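PDB 7CDH: isoaspartyl dipeptidase from Fervidobacterium islandicum, which probably hydrolyses isoaspartyl (beta-aspartyl) dipeptides as a zinc-dependent M38 metallopeptidase of the amidohydrolase family. Local coordinates for residues R76-L80 and D285-S289; D84-S88 and G305-A309; C96-D100 and T127-R131; F194-S198 and R227-L231. One frame throughout, in Å; residues are numbered along the deposited sequence. Where two conformers were deposited one is given.

Contact 1 (R76-L80 and D285-S289); sequences RTPEL and DGQGS. With ZN (zinc ion), chain L.
Q287 carries this contact, turned toward the loop at T77-L80 and buried against it more than any other residue of either segment. Its CG lies anti to its own carbonyl carbon (chi1 -48°), and a bend at chi2, about CB-CG, curls the chain along the backbone of P78 to L80. CB passes P78 O; CG comes up to L80 N at 3.9 Å. At CD the amide splits: OE1 lies 4.0 Å from L80 CD1, where the two side chains cross at about a right angle, while NE2 donates to P78 O over 2.9 Å with an N-H...O angle of 154°. That donor stands well above the carbonyl plane of P78, so the bond is made away from the usual lone-pair direction.

The same loop also holds the main chain of Q287: T77 OG1 donates to Q287 O at 2.6 Å, in the carbonyl plane, and the hydroxyl is also hydrogen-bonded to G67 N. With an alanine here, P78 O would probably be left without its amide donor and a gap would open beside L80. Q287 and G286 form the middle of a type II turn, closed by G288 N to D285 O at 3.0 Å, and D285 OD1 binds zinc at 2.4 Å alongside H61, H63 and E156.

The contact thus ties the loop between strand 61-62 and helix 82-86 to the metal-bearing loop after strand 280-283, while F385 of a second subunit packs on T77 and P78 and K112 of helix 106-118 hydrogen-bonds L80 O.

Contact 2 (D84-S88 and G305-A309); sequences DCIRS and GSVSA
The C-terminal end of helix 82-86 meets the type I turn S306-A309 that leads into helix 309-318, with D84 and S88 turned toward V307 and S308. V307 is the apolar centre: its CG2 points at the last turn of the helix, 3.7 Å from D84 O, and touches D84 CB as well. C85 SG is a more distant apolar neighbour of the same methyl, at 4.4 Å.

S88 sits where the chain leaves the helix. Its OG, anti to the carbonyl carbon (chi1 -68°), turns back to donate to D84 O at 3.0 Å, nearly in line with the C=O bond, and the same oxygen faces the CA and CB of S308. Were an alanine here instead, D84 O would probably lose this hydroxyl donor and the helix end would lie less closely against S308.

Two waters bridge the segments. One donates to D84 OD2 and accepts from V307 N at 2.8 Å, linking a helix carboxylate to the turn; the other donates both to S88 O and to V307 O at 2.7 Å, satisfying two carbonyls at once. Within the turn, A309 N reaches S306 O at 3.0 Å, and S306 OG and S308 OG share a weak hydrogen bond. Elsewhere, S306 N is held by Q251, and A309 packs on A249.

A serine hydroxyl bonded to the carbonyl four residues back is a familiar feature of helices and their ends. Here it lies just past the end of helix 82-86, where that helix packs on the turn leading into helix 309-318, inside the amidohydrolase fold.

Contact 3 (C96-D100 and T127-R131); sequences CLGTD and TGSYR
Y130 has a first torsion of -92°, off the staggered position, and this lays one face of its ring against the backbone of T99, with G98 alongside. T99 N then lies over the ring centre, 3.4 Å above the plane. With OG1 of T99 anti to the carbonyl carbon (chi1 -46°), beside the backbone N that already lies on the ring, the hydroxyl comes over the same face, 3.3 Å from Y130 CE2; its hydrogen-bond partner is E70. G98 approaches the ring obliquely, its C atom close to Y130 CD1.

Backbone contact follows the side-chain one. Y130 N donates to G98 O over 3.3 Å, a nearly straight but weak bond. One step earlier, L97 CB rests against S129 CB at 3.7 Å, and the leucine's CD1 reaches toward G128 O. Two waters fill out the pairing: the first accepts from L97 N at 2.9 Å and donates to G128 O; the second bonds S129 OG at 2.6 Å, donates to T99 O and accepts from R131 N.

Both loops follow neighbouring parallel strands, 90-95 and 122-127. R131 leads away to form a salt bridge with D178 of a third subunit, and T99 packs on V181 of that same subunit.

With one weak direct bond and two water bridges, water carries a good part of the backbone bonding between the loops, and the ring face supplies much of the packing. The packing probably helps to set the direction of the Y130 ring, whose side chain comes within about 3 Å (nearest atom) of a bound zinc ion and whose ring meets that of the metal ligand H195.

Contact 4 (F194-S198 and R227-L231); sequences FHVGS and RSRKL. With ZN (zinc ion), chain K.
V196 O is gripped by two nitrogens of R227: NE donates over 3.0 Å with an N-H...O angle of 140°, and NH1 adds a weak bond of the same length. The oxygen lies at the edge of the guanidinium, tilted modestly from its plane, in the fork between the two N-H groups. R227 gets there by a long reach: CG is anti to the backbone N (chi1 168°), the chain runs out extended, and a bend at chi3, about CG-CD (-59°), brings NE and NH1 to V196 O. Its CD passes S198 CB at 3.7 Å, while one face of the group covers G197 CA and S198 N.

NH1 also stands 3.9 Å from H195 CE1, the imidazole and guanidinium being steeply turned against each other; the two groups make no bond. H195 ND1 binds a zinc ion at 2.1 Å, with E156 and H224 completing the protein ligands of that metal, and NE2 is held by D161.

Beside the polar pair is a small apolar contact, V196 CG1 against L231 CD2 at 3.8 Å, their side chains crossing at a slant. L231 N in turn donates to S228 OG at 2.9 Å; S228 is the N-cap of helix 229-240.

Strand 191-196 delivering a metal histidine near its C-terminal end, with the loop after the next strand, 220-223, folded over that end, is the arrangement of an amidohydrolase barrel, whose metal centre lies at the C-terminal ends of its strands.

How the contacts relate
Contacts 1, 3 and 4 gather round the two zinc ions, which lie 3.2 Å apart (zinc to zinc): contact 1 supplies a ligand to the first, contact 4 one to the second, and contact 3 brings a tyrosine beside them. E156 binds both metals. Contact 2 lies farther out, with the V307 side chain about 11 Å from a zinc, yet joins contact 1: Q287 N meets G305 O at 2.8 Å, a probable hydrogen bond, and L80 packs on C85 and V307. In sequence, contacts 3 and 4 follow in series inside the loops closed by contacts 1 and 2, whose own segments alternate. Contacts 2 and 4 are farthest apart, centres about 24 Å.

Contact 1 (R76-L80 and D285-S289)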
loop_
_atom_site.group_PDB
_atom_site.type_symbol
_atom_site.label_atom_id
_atom_site.label_comp_id
_atom_site.label_asym_id
_atom_site.label_seq_id
_atom_site.Cartn_x
_atom_site.Cartn_y
_atom_site.Cartn_z
ATOM N N ARG A 76 23.283 21.402 8.890
ATOM C CA ARG A 76 22.163 21.912 8.056
ATOM C C ARG A 76 22.265 23.437 7.888
ATOM O O ARG A 76 22.315 24.168 8.897
ATOM C CB ARG A 76 20.785 21.628 8.656
ATOM C CG ARG A 76 20.492 20.151 8.802
ATOM C CD ARG A 76 19.267 19.971 9.682
ATOM N NE ARG A 76 18.174 19.552 8.853
ATOM C CZ ARG A 76 17.003 20.125 8.785
ATOM N NH1 ARG A 76 16.705 21.162 9.533
ATOM N NH2 ARG A 76 16.097 19.627 7.979
ATOM N N THR A 77 22.153 23.936 6.664
ATOM C CA THR A 77 22.309 25.385 6.418
ATOM C C THR A 77 20.946 26.049 6.426
ATOM O O THR A 77 19.921 25.407 6.218
ATOM C CB THR A 77 23.048 25.648 5.104
ATOM O OG1 THR A 77 22.169 25.146 4.104
ATOM C CG2 THR A 77 24.424 25.018 5.059
ATOM N N PRO A 78 20.906 27.374 6.654
ATOM C CA PRO A 78 19.647 28.095 6.658
ATOM C C PRO A 78 19.045 28.198 5.249
ATOM O O PRO A 78 19.729 27.966 4.286
ATOM C CB PRO A 78 19.973 29.473 7.265
ATOM C CG PRO A 78 21.478 29.590 7.302
ATOM C CD PRO A 78 22.056 28.221 7.006
ATOM N N GLU A 79 17.765 28.557 5.185
ATOM C CA GLU A 79 17.033 28.779 3.925
ATOM C C GLU A 79 17.541 30.086 3.287
ATOM O O GLU A 79 18.232 30.841 3.939
ATOM C CB GLU A 79 15.527 28.652 4.181
ATOM C CG GLU A 79 14.839 29.833 4.829
ATOM C CD GLU A 79 13.313 29.767 4.793
ATOM O OE1 GLU A 79 12.781 28.847 4.151
ATOM O OE2 GLU A 79 12.643 30.638 5.387
ATOM N N LEU A 80 17.294 30.268 1.997
ATOM C CA LEU A 80 17.696 31.464 1.228
ATOM C C LEU A 80 16.899 32.651 1.730
ATOM O O LEU A 80 15.692 32.473 1.937
ATOM C CB LEU A 80 17.340 31.219 -0.234
ATOM C CG LEU A 80 17.717 32.356 -1.165
ATOM C CD1 LEU A 80 19.227 32.452 -1.287
ATOM C CD2 LEU A 80 17.080 32.166 -2.521
ATOM N N ASP A 285 25.082 27.434 -6.345
ATOM C CA ASP A 285 24.854 26.341 -5.369
ATOM C C ASP A 285 24.543 26.989 -4.010
ATOM O O ASP A 285 25.120 26.581 -2.988
ATOM C CB ASP A 285 26.082 25.436 -5.299
ATOM C CG ASP A 285 25.727 24.033 -4.873
ATOM O OD1 ASP A 285 24.534 23.782 -4.782
ATOM O OD2 ASP A 285 26.639 23.190 -4.695
ATOM N N GLY A 286 23.734 28.040 -4.028
ATOM C CA GLY A 286 23.504 28.884 -2.850
ATOM C C GLY A 286 22.891 28.074 -1.727
ATOM O O GLY A 286 22.041 27.243 -2.054
ATOM N N GLN A 287 23.300 28.348 -0.479
ATOM C CA GLN A 287 22.926 27.616 0.772
ATOM C C GLN A 287 23.512 26.192 0.771
ATOM O O GLN A 287 23.287 25.464 1.744
ATOM C CB GLN A 287 21.413 27.609 0.964
ATOM C CG GLN A 287 20.817 28.985 0.773
ATOM C CD GLN A 287 21.527 30.021 1.615
ATOM O OE1 GLN A 287 22.046 31.022 1.122
ATOM N NE2 GLN A 287 21.570 29.777 2.908
ATOM N N GLY A 288 24.226 25.797 -0.284
ATOM C CA GLY A 288 24.927 24.508 -0.341
ATOM C C GLY A 288 25.981 24.431 0.749
ATOM O O GLY A 288 26.267 25.482 1.374
ATOM N N SER A 289 26.490 23.223 1.005
ATOM C CA SER A 289 27.659 22.937 1.882
ATOM C C SER A 289 28.980 23.246 1.144
ATOM O O SER A 289 29.176 22.679 0.036
ATOM C CB SER A 289 27.598 21.511 2.344
ATOM O OG SER A 289 26.855 20.738 1.410
HETATM ZN ZN ZN L . 23.769 21.574 -5.170
#

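Contact 2 (D84-S88 and G305-A309)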
loop_
_atom_site.group_PDB
_atom_site.type_symbol
_atom_site.label_atom_id
_atom_site.label_comp_id
_atom_site.label_asym_id
_atom_site.label_seq_id
_atom_site.Cartn_x
_atom_site.Cartn_y
_atom_site.Cartn_z
ATOM N N ASP A 84 19.011 38.480 -0.031
ATOM C CA ASP A 84 20.314 38.018 -0.597
ATOM C C ASP A 84 20.255 38.078 -2.129
ATOM O O ASP A 84 21.253 38.482 -2.776
ATOM C CB ASP A 84 20.603 36.542 -0.323
ATOM C CG ASP A 84 21.593 36.206 0.777
ATOM O OD1 ASP A 84 21.494 36.805 1.878
ATOM O OD2 ASP A 84 22.425 35.276 0.536
ATOM N N CYS A 85 19.145 37.580 -2.681
ATOM C CA CYS A 85 18.877 37.506 -4.134
ATOM C C CYS A 85 18.909 38.914 -4.728
ATOM O O CYS A 85 19.672 39.141 -5.673
ATOM C CB CYS A 85 17.524 36.854 -4.400
ATOM S SG CYS A 85 17.564 35.075 -4.096
ATOM N N ILE A 86 18.091 39.797 -4.171
ATOM C CA ILE A 86 17.881 41.177 -4.667
ATOM C C ILE A 86 19.243 41.883 -4.753
ATOM O O ILE A 86 19.585 42.413 -5.826
ATOM C CB ILE A 86 16.850 41.898 -3.779
ATOM C CG1 ILE A 86 15.499 41.171 -3.809
ATOM C CG2 ILE A 86 16.693 43.354 -4.197
ATOM C CD1 ILE A 86 14.465 41.705 -2.828
ATOM N N ARG A 87 20.045 41.855 -3.692
ATOM C CA ARG A 87 21.298 42.654 -3.665
ATOM C C ARG A 87 22.419 41.880 -4.382
ATOM O O ARG A 87 23.546 42.401 -4.443
ATOM C CB ARG A 87 21.606 43.111 -2.233
ATOM C CG ARG A 87 22.590 42.260 -1.445
ATOM C CD ARG A 87 22.750 42.722 0.002
ATOM N NE ARG A 87 22.146 44.034 0.252
ATOM C CZ ARG A 87 21.120 44.277 1.066
ATOM N NH1 ARG A 87 20.668 45.516 1.192
ATOM N NH2 ARG A 87 20.560 43.304 1.767
ATOM N N SER A 88 22.136 40.699 -4.938
ATOM C CA SER A 88 23.098 39.948 -5.783
ATOM C C SER A 88 22.636 39.905 -7.257
ATOM O O SER A 88 23.301 39.225 -8.045
ATOM C CB SER A 88 23.327 38.581 -5.193
ATOM O OG SER A 88 24.020 38.677 -3.944
ATOM N N GLY A 305 27.377 28.118 0.040
ATOM C CA GLY A 305 27.098 28.869 -1.193
ATOM C C GLY A 305 26.341 30.167 -0.902
ATOM O O GLY A 305 25.391 30.132 -0.119
ATOM N N SER A 306 26.724 31.274 -1.560
ATOM C CA SER A 306 25.942 32.536 -1.648
ATOM C C SER A 306 25.512 32.761 -3.103
ATOM O O SER A 306 26.318 32.498 -3.977
ATOM C CB SER A 306 26.710 33.725 -1.111
ATOM O OG SER A 306 25.833 34.855 -0.969
ATOM N N VAL A 307 24.283 33.214 -3.321
ATOM C CA VAL A 307 23.789 33.639 -4.652
ATOM C C VAL A 307 24.617 34.854 -5.129
ATOM O O VAL A 307 24.628 35.106 -6.357
ATOM C CB VAL A 307 22.279 33.932 -4.664
ATOM C CG1 VAL A 307 21.476 32.672 -4.445
ATOM C CG2 VAL A 307 21.899 34.986 -3.651
ATOM N N SER A 308 25.295 35.563 -4.217
ATOM C CA SER A 308 26.260 36.647 -4.551
ATOM C C SER A 308 27.372 36.105 -5.475
ATOM O O SER A 308 27.939 36.897 -6.280
ATOM C CB SER A 308 26.817 37.312 -3.306
ATOM O OG SER A 308 27.838 36.523 -2.707
ATOM N N ALA A 309 27.637 34.803 -5.445
ATOM C CA ALA A 309 28.675 34.213 -6.307
ATOM C C ALA A 309 28.419 34.517 -7.794
ATOM O O ALA A 309 29.385 34.475 -8.563
ATOM C CB ALA A 309 28.764 32.736 -6.076
HETATM O O HOH W 1 22.826 32.708 -0.925
HETATM O O HOH W 2 24.939 37.332 -7.892
#

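Contact 3 (C96-D100 and T127-R131)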
loop_
_atom_site.group_PDB
_atom_site.type_symbol
_atom_site.label_atom_id
_atom_site.label_comp_id
_atom_site.label_asym_id
_atom_site.label_seq_id
_atom_site.Cartn_x
_atom_site.Cartn_y
_atom_site.Cartn_z
ATOM N N CYS A 96 16.412 23.169 -5.781
ATOM C CA CYS A 96 16.425 21.702 -5.668
ATOM C C CYS A 96 16.780 21.276 -4.243
ATOM O O CYS A 96 17.206 22.144 -3.435
ATOM C CB CYS A 96 17.428 21.136 -6.655
ATOM S SG CYS A 96 19.102 21.776 -6.398
ATOM N N LEU A 97 16.690 19.966 -3.997
ATOM C CA LEU A 97 17.254 19.287 -2.807
ATOM C C LEU A 97 18.603 18.654 -3.145
ATOM O O LEU A 97 18.886 18.392 -4.323
ATOM C CB LEU A 97 16.305 18.186 -2.327
ATOM C CG LEU A 97 14.872 18.615 -2.077
ATOM C CD1 LEU A 97 14.047 17.437 -1.611
ATOM C CD2 LEU A 97 14.849 19.736 -1.055
ATOM N N GLY A 98 19.374 18.335 -2.110
ATOM C CA GLY A 98 20.740 17.813 -2.253
ATOM C C GLY A 98 20.909 16.492 -1.546
ATOM O O GLY A 98 20.065 15.644 -1.671
ATOM N N THR A 99 22.014 16.304 -0.851
ATOM C CA THR A 99 22.334 15.034 -0.156
ATOM C C THR A 99 21.146 14.557 0.670
ATOM O O THR A 99 20.826 13.385 0.566
ATOM C CB THR A 99 23.561 15.201 0.728
ATOM O OG1 THR A 99 24.496 15.886 -0.106
ATOM C CG2 THR A 99 24.095 13.869 1.187
ATOM N N ASP A 100 20.520 15.447 1.437
ATOM C CA ASP A 100 19.467 15.085 2.410
ATOM C C ASP A 100 18.086 15.196 1.734
ATOM O O ASP A 100 17.528 16.330 1.665
ATOM C CB ASP A 100 19.575 15.932 3.676
ATOM C CG ASP A 100 18.571 15.558 4.754
ATOM O OD1 ASP A 100 17.808 14.593 4.536
ATOM O OD2 ASP A 100 18.601 16.184 5.820
ATOM N N THR A 127 11.989 18.174 -8.863
ATOM C CA THR A 127 11.568 17.056 -8.003
ATOM C C THR A 127 12.794 16.187 -7.815
ATOM O O THR A 127 13.837 16.518 -8.399
ATOM C CB THR A 127 10.369 16.308 -8.572
ATOM O OG1 THR A 127 10.164 15.337 -7.559
ATOM C CG2 THR A 127 10.596 15.636 -9.909
ATOM N N GLY A 128 12.699 15.144 -7.002
ATOM C CA GLY A 128 13.869 14.302 -6.669
ATOM C C GLY A 128 14.856 15.004 -5.763
ATOM O O GLY A 128 14.542 16.095 -5.246
ATOM N N SER A 129 16.037 14.393 -5.613
ATOM C CA SER A 129 17.189 14.821 -4.781
ATOM C C SER A 129 18.388 13.990 -5.257
ATOM O O SER A 129 18.257 13.344 -6.332
ATOM C CB SER A 129 16.907 14.618 -3.284
ATOM O OG SER A 129 16.832 13.216 -2.918
ATOM N N TYR A 130 19.485 13.957 -4.493
ATOM C CA TYR A 130 20.693 13.183 -4.847
ATOM C C TYR A 130 20.310 11.734 -5.119
ATOM O O TYR A 130 20.798 11.157 -6.075
ATOM C CB TYR A 130 21.730 13.160 -3.729
ATOM C CG TYR A 130 22.794 14.228 -3.746
ATOM C CD1 TYR A 130 22.567 15.520 -4.208
ATOM C CD2 TYR A 130 24.049 13.944 -3.216
ATOM C CE1 TYR A 130 23.557 16.495 -4.165
ATOM C CE2 TYR A 130 25.059 14.895 -3.197
ATOM C CZ TYR A 130 24.809 16.177 -3.655
ATOM O OH TYR A 130 25.832 17.092 -3.572
ATOM N N ARG A 131 19.500 11.151 -4.242
ATOM C CA ARG A 131 19.338 9.689 -4.177
ATOM C C ARG A 131 18.486 9.185 -5.337
ATOM O O ARG A 131 17.486 9.796 -5.673
ATOM C CB ARG A 131 18.673 9.289 -2.873
ATOM C CG ARG A 131 18.486 7.787 -2.753
ATOM C CD ARG A 131 18.222 7.459 -1.315
ATOM N NE ARG A 131 18.124 6.036 -1.124
ATOM C CZ ARG A 131 17.049 5.309 -1.366
ATOM N NH1 ARG A 131 15.939 5.871 -1.829
ATOM N NH2 ARG A 131 17.118 4.005 -1.147
HETATM O O HOH W 3 14.762 18.786 -5.882
HETATM O O HOH W 4 18.865 12.643 -1.444
#

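Contact 4 (F194-S198 and R227-L231)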
loop_
_atom_site.group_PDB
_atom_site.type_symbol
_atom_site.label_atom_id
_atom_site.label_comp_id
_atom_site.label_asym_id
_atom_site.label_seq_id
_atom_site.Cartn_x
_atom_site.Cartn_y
_atom_site.Cartn_z
ATOM N N PHE A 194 22.435 16.618 -13.084
ATOM C CA PHE A 194 23.362 15.633 -12.479
ATOM C C PHE A 194 24.324 16.400 -11.589
ATOM O O PHE A 194 25.009 17.293 -12.107
ATOM C CB PHE A 194 24.137 14.859 -13.542
ATOM C CG PHE A 194 23.261 13.974 -14.374
ATOM C CD1 PHE A 194 22.807 12.766 -13.883
ATOM C CD2 PHE A 194 22.841 14.374 -15.624
ATOM C CE1 PHE A 194 21.978 11.962 -14.645
ATOM C CE2 PHE A 194 22.000 13.570 -16.382
ATOM C CZ PHE A 194 21.577 12.365 -15.890
ATOM N N HIS A 195 24.329 16.091 -10.293
ATOM C CA HIS A 195 25.478 16.397 -9.423
ATOM C C HIS A 195 26.621 15.470 -9.819
ATOM O O HIS A 195 26.489 14.245 -9.648
ATOM C CB HIS A 195 25.123 16.249 -7.955
ATOM C CG HIS A 195 26.319 16.256 -7.076
ATOM N ND1 HIS A 195 26.730 17.396 -6.425
ATOM C CD2 HIS A 195 27.220 15.283 -6.796
ATOM C CE1 HIS A 195 27.830 17.108 -5.741
ATOM N NE2 HIS A 195 28.156 15.808 -5.941
ATOM N N VAL A 196 27.709 16.027 -10.337
ATOM C CA VAL A 196 28.873 15.186 -10.704
ATOM C C VAL A 196 29.954 15.355 -9.650
ATOM O O VAL A 196 30.446 16.471 -9.472
ATOM C CB VAL A 196 29.424 15.498 -12.099
ATOM C CG1 VAL A 196 30.527 14.508 -12.437
ATOM C CG2 VAL A 196 28.330 15.478 -13.152
ATOM N N GLY A 197 30.302 14.264 -8.986
ATOM C CA GLY A 197 31.353 14.265 -7.970
ATOM C C GLY A 197 32.707 14.117 -8.625
ATOM O O GLY A 197 32.817 14.383 -9.817
ATOM N N SER A 198 33.703 13.684 -7.867
ATOM C CA SER A 198 35.110 13.667 -8.309
ATOM C C SER A 198 35.498 12.241 -8.697
ATOM O O SER A 198 36.668 12.021 -8.977
ATOM C CB SER A 198 35.964 14.214 -7.225
ATOM O OG SER A 198 35.639 13.561 -6.013
ATOM N N ARG A 227 34.989 21.284 -11.541
ATOM C CA ARG A 227 35.588 20.656 -10.331
ATOM C C ARG A 227 37.060 20.311 -10.616
ATOM O O ARG A 227 37.887 20.435 -9.719
ATOM C CB ARG A 227 34.700 19.467 -9.958
ATOM C CG ARG A 227 35.266 18.509 -8.925
ATOM C CD ARG A 227 34.452 17.222 -8.827
ATOM N NE ARG A 227 33.062 17.451 -8.479
ATOM C CZ ARG A 227 32.635 17.814 -7.270
ATOM N NH1 ARG A 227 31.342 18.018 -7.048
ATOM N NH2 ARG A 227 33.502 18.003 -6.293
ATOM N N SER A 228 37.394 19.901 -11.834
ATOM C CA SER A 228 38.785 19.602 -12.261
ATOM C C SER A 228 38.956 19.906 -13.753
ATOM O O SER A 228 37.930 19.869 -14.497
ATOM C CB SER A 228 39.134 18.176 -11.959
ATOM O OG SER A 228 38.657 17.304 -12.971
ATOM N N ARG A 229 40.190 20.191 -14.186
ATOM C CA ARG A 229 40.496 20.360 -15.637
ATOM C C ARG A 229 40.028 19.093 -16.367
ATOM O O ARG A 229 39.440 19.228 -17.424
ATOM C CB ARG A 229 41.972 20.677 -15.944
ATOM C CG ARG A 229 42.204 20.963 -17.428
ATOM C CD ARG A 229 43.521 21.568 -17.902
ATOM N NE ARG A 229 43.663 22.990 -17.591
ATOM C CZ ARG A 229 44.301 23.486 -16.517
ATOM N NH1 ARG A 229 44.868 22.687 -15.627
ATOM N NH2 ARG A 229 44.367 24.793 -16.329
ATOM N N LYS A 230 40.279 17.903 -15.824
ATOM C CA LYS A 230 39.949 16.634 -16.518
ATOM C C LYS A 230 38.420 16.568 -16.713
ATOM O O LYS A 230 37.958 16.297 -17.849
ATOM C CB LYS A 230 40.555 15.450 -15.761
ATOM C CG LYS A 230 40.409 14.108 -16.470
ATOM C CD LYS A 230 41.484 13.071 -16.118
ATOM C CE LYS A 230 40.982 11.639 -16.158
ATOM N NZ LYS A 230 40.529 11.167 -14.824
ATOM N N LEU A 231 37.635 16.874 -15.680
ATOM C CA LEU A 231 36.156 16.863 -15.823
ATOM C C LEU A 231 35.718 17.948 -16.813
ATOM O O LEU A 231 34.791 17.684 -17.627
ATOM C CB LEU A 231 35.467 17.065 -14.472
ATOM C CG LEU A 231 33.952 16.945 -14.513
ATOM C CD1 LEU A 231 33.522 15.690 -15.261
ATOM C CD2 LEU A 231 33.388 16.968 -13.113
HETATM ZN ZN ZN K . 25.803 19.276 -6.135
#